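PDB 3CHJ: alpha-14 giardin from Giardia lamblia, which binds calcium and, in a calcium-dependent way, phospholipids, and may act as a calcium-regulated structural element linking the lipid bilayer to the underlying axoneme. Local coordinates for residues A[278-283]-A[289-294]. Sequence-based numbering, arbitrary orientation.
Sequences GCKYYY and QAFDER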
ATOM      1  N   GLY A 278      11.366  -3.574  -7.104  1.00 16.56           N
ATOM      2  CA  GLY A 278      11.861  -2.513  -7.969  1.00 15.86           C
ATOM      3  C   GLY A 278      11.576  -1.096  -7.492  1.00 15.10           C
ATOM      4  O   GLY A 278      11.891  -0.131  -8.192  1.00 15.04           O
ATOM      5  N   CYS A 279      11.004  -0.947  -6.299  1.00 13.33           N
ATOM      6  CA  CYS A 279      10.663   0.389  -5.797  1.00 12.78           C
ATOM      7  C   CYS A 279      11.799   1.403  -5.898  1.00 12.62           C
ATOM      8  O   CYS A 279      11.601   2.516  -6.438  1.00 12.45           O
ATOM      9  CB  CYS A 279      10.188   0.307  -4.357  1.00 12.90           C
ATOM     10  SG  CYS A 279       9.729   1.925  -3.651  1.00 13.90           S
ATOM     11  N   LYS A 280      12.974   1.063  -5.365  1.00 12.33           N
ATOM     12  CA  LYS A 280      14.078   2.040  -5.387  1.00 12.85           C
ATOM     13  C   LYS A 280      14.505   2.421  -6.809  1.00 13.38           C
ATOM     14  O   LYS A 280      14.786   3.602  -7.091  1.00 13.42           O
ATOM     15  CB  LYS A 280      15.285   1.564  -4.573  1.00 13.44           C
ATOM     16  CG  LYS A 280      15.012   1.446  -3.066  1.00 12.46           C
ATOM     17  CD  LYS A 280      16.345   1.313  -2.286  1.00 13.17           C
ATOM     18  CE  LYS A 280      16.090   1.040  -0.800  1.00 14.20           C
ATOM     19  NZ  LYS A 280      17.374   0.920   0.004  1.00 14.82           N
ATOM     20  N   TYR A 281      14.542   1.433  -7.693  1.00 12.83           N
ATOM     21  CA  TYR A 281      14.852   1.689  -9.098  1.00 12.92           C
ATOM     22  C   TYR A 281      13.865   2.680  -9.745  1.00 13.01           C
ATOM     23  O   TYR A 281      14.275   3.676 -10.351  1.00 12.81           O
ATOM     24  CB  TYR A 281      14.861   0.368  -9.853  1.00 13.64           C
ATOM     25  CG  TYR A 281      14.987   0.528 -11.337  1.00 14.34           C
ATOM     26  CD1 TYR A 281      16.227   0.736 -11.922  1.00 16.33           C
ATOM     27  CD2 TYR A 281      13.861   0.501 -12.143  1.00 15.27           C
ATOM     28  CE1 TYR A 281      16.335   0.894 -13.303  1.00 16.23           C
ATOM     29  CE2 TYR A 281      13.953   0.664 -13.518  1.00 17.48           C
ATOM     30  CZ  TYR A 281      15.197   0.856 -14.085  1.00 16.83           C
ATOM     31  OH  TYR A 281      15.295   0.992 -15.460  1.00 19.57           O
ATOM     32  N   TYR A 282      12.568   2.417  -9.602  1.00 12.10           N
ATOM     33  CA  TYR A 282      11.584   3.307 -10.214  1.00 12.58           C
ATOM     34  C   TYR A 282      11.561   4.656  -9.527  1.00 12.25           C
ATOM     35  O   TYR A 282      11.325   5.662 -10.175  1.00 12.18           O
ATOM     36  CB  TYR A 282      10.190   2.668 -10.264  1.00 14.20           C
ATOM     37  CG  TYR A 282      10.151   1.559 -11.276  1.00 14.73           C
ATOM     38  CD1 TYR A 282      10.099   1.838 -12.642  1.00 18.08           C
ATOM     39  CD2 TYR A 282      10.209   0.217 -10.874  1.00 16.08           C
ATOM     40  CE1 TYR A 282      10.091   0.808 -13.582  1.00 17.46           C
ATOM     41  CE2 TYR A 282      10.204  -0.820 -11.806  1.00 17.80           C
ATOM     42  CZ  TYR A 282      10.148  -0.519 -13.154  1.00 18.07           C
ATOM     43  OH  TYR A 282      10.133  -1.526 -14.083  1.00 20.25           O
ATOM     44  N   TYR A 283      11.813   4.671  -8.226  1.00 12.31           N
ATOM     45  CA  TYR A 283      11.873   5.931  -7.487  1.00 12.35           C
ATOM     46  C   TYR A 283      12.873   6.899  -8.142  1.00 12.56           C
ATOM     47  O   TYR A 283      12.553   8.065  -8.409  1.00 12.35           O
ATOM     48  CB  TYR A 283      12.227   5.691  -6.002  1.00 12.28           C
ATOM     49  CG  TYR A 283      12.093   6.966  -5.202  1.00 11.73           C
ATOM     50  CD1 TYR A 283      10.937   7.221  -4.451  1.00 11.97           C
ATOM     51  CD2 TYR A 283      13.087   7.945  -5.237  1.00 12.20           C
ATOM     52  CE1 TYR A 283      10.778   8.416  -3.754  1.00 13.11           C
ATOM     53  CE2 TYR A 283      12.930   9.159  -4.542  1.00 14.13           C
ATOM     54  CZ  TYR A 283      11.778   9.372  -3.808  1.00 14.61           C
ATOM     55  OH  TYR A 283      11.602  10.552  -3.122  1.00 16.31           O
ATOM     56  N   GLN A 289      16.145  11.585  -7.900  1.00 19.61           N
ATOM     57  CA  GLN A 289      16.958  11.431  -6.702  1.00 19.30           C
ATOM     58  C   GLN A 289      16.898   9.972  -6.241  1.00 18.56           C
ATOM     59  O   GLN A 289      15.836   9.346  -6.303  1.00 18.67           O
ATOM     60  CB  GLN A 289      16.427  12.360  -5.606  1.00 19.41           C
ATOM     61  CG  GLN A 289      17.191  12.278  -4.278  1.00 21.14           C
ATOM     62  CD  GLN A 289      16.682  13.247  -3.236  1.00 20.53           C
ATOM     63  OE1 GLN A 289      15.486  13.508  -3.126  1.00 23.60           O
ATOM     64  NE2 GLN A 289      17.602  13.772  -2.432  1.00 23.42           N
ATOM     65  N   ALA A 290      18.020   9.437  -5.764  1.00 18.08           N
ATOM     66  CA  ALA A 290      18.032   8.100  -5.147  1.00 16.84           C
ATOM     67  C   ALA A 290      17.132   8.058  -3.927  1.00 16.52           C
ATOM     68  O   ALA A 290      17.127   8.979  -3.116  1.00 16.21           O
ATOM     69  CB  ALA A 290      19.461   7.699  -4.738  1.00 17.82           C
ATOM     70  N   PHE A 291      16.385   6.969  -3.795  1.00 15.55           N
ATOM     71  CA  PHE A 291      15.533   6.739  -2.626  1.00 15.24           C
ATOM     72  C   PHE A 291      16.299   6.909  -1.329  1.00 15.56           C
ATOM     73  O   PHE A 291      15.817   7.580  -0.401  1.00 15.50           O
ATOM     74  CB  PHE A 291      14.954   5.319  -2.698  1.00 14.12           C
ATOM     75  CG  PHE A 291      14.033   4.960  -1.542  1.00 13.72           C
ATOM     76  CD1 PHE A 291      12.657   5.125  -1.659  1.00 15.27           C
ATOM     77  CD2 PHE A 291      14.553   4.433  -0.355  1.00 13.73           C
ATOM     78  CE1 PHE A 291      11.815   4.789  -0.603  1.00 15.52           C
ATOM     79  CE2 PHE A 291      13.718   4.105   0.706  1.00 14.78           C
ATOM     80  CZ  PHE A 291      12.350   4.284   0.589  1.00 15.40           C
ATOM     81  N   ASP A 292      17.490   6.308  -1.262  1.00 16.44           N
ATOM     82  CA  ASP A 292      18.257   6.349  -0.014  1.00 17.50           C
ATOM     83  C   ASP A 292      18.642   7.775   0.346  1.00 18.69           C
ATOM     84  O   ASP A 292      18.726   8.116   1.523  1.00 19.12           O
ATOM     85  CB  ASP A 292      19.497   5.445  -0.090  1.00 17.31           C
ATOM     86  CG  ASP A 292      19.160   3.959  -0.033  1.00 19.45           C
ATOM     87  OD1 ASP A 292      17.984   3.586   0.217  1.00 17.44           O
ATOM     88  OD2 ASP A 292      20.091   3.149  -0.258  1.00 21.38           O
ATOM     89  N   GLU A 293      18.865   8.612  -0.669  1.00 20.06           N
ATOM     90  CA  GLU A 293      19.246  10.001  -0.418  1.00 22.76           C
ATOM     91  C   GLU A 293      18.079  10.804   0.138  1.00 22.10           C
ATOM     92  O   GLU A 293      18.248  11.592   1.069  1.00 23.06           O
ATOM     93  CB  GLU A 293      19.794  10.634  -1.694  1.00 22.67           C
ATOM     94  CG  GLU A 293      20.314  12.047  -1.522  1.00 26.19           C
ATOM     95  CD  GLU A 293      20.752  12.663  -2.843  1.00 26.74           C
ATOM     96  OE1 GLU A 293      21.558  12.026  -3.564  1.00 32.76           O
ATOM     97  OE2 GLU A 293      20.282  13.775  -3.149  1.00 31.13           O
ATOM     98  N   ARG A 294      16.886  10.605  -0.424  1.00 21.44           N
ATOM     99  CA  ARG A 294      15.687  11.220   0.127  1.00 21.22           C
ATOM    100  C   ARG A 294      15.423  10.739   1.558  1.00 21.11           C
ATOM    101  O   ARG A 294      15.137  11.529   2.450  1.00 20.28           O
ATOM    102  CB  ARG A 294      14.464  10.969  -0.773  1.00 20.95           C
ATOM    103  CG  ARG A 294      13.216  11.727  -0.328  1.00 22.81           C
ATOM    104  CD  ARG A 294      13.393  13.250  -0.481  1.00 24.80           C
ATOM    105  NE  ARG A 294      12.245  13.987   0.035  1.00 28.13           N
ATOM    106  CZ  ARG A 294      11.142  14.227  -0.669  1.00 28.75           C
ATOM    107  NH1 ARG A 294      11.040  13.793  -1.920  1.00 30.56           N
ATOM    108  NH2 ARG A 294      10.143  14.901  -0.123  1.00 28.73           N
TER
HETATM  109  O   HOH W   1      16.872   4.881  -5.693  1.00 15.02           O
HETATM  110  O   HOH W   2      13.107  12.703  -3.985  1.00 21.13           O
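K280 NZ and D292 OD1 form a salt bridge of 2.7 Å. The carboxylate uses its syn lone pair. The lysine chain runs extended beyond CG past F291, and CE lies 3.8 Å from CD2 of that ring. NZ also pairs with E312 and donates to the carbonyl of K308, so the ammonium group has three partners. Next to the ion pair, the rings of Y283 and F291 pack T-shaped, with planes at 87°. F291 CD1 meets the tyrosine face, offset toward its rim. Y283 CG is anti to the backbone N (chi1 -172°), which turns the ring toward 289-294. The tyrosine edge meets Q289 O, 3.3 Å from Y283 CD2, in the loop before helix 291-298. Two waters bridge the segments. One donates to K280 O and accepts from F291 N, with its oxygen 2.9 Å from that nitrogen. The other bonds Y283 OH, donates to Q289 OE1 and accepts from R294 NH1. R294 NE pairs with E298, while Q289 NE2 donates to E293 OE2. The contact thus joins successive helices 279-287 and 291-298 within the fourth annexin repeat. The ion pair is the only direct polar bond between the segments, so the joint probably relies on ring packing and bound water as well.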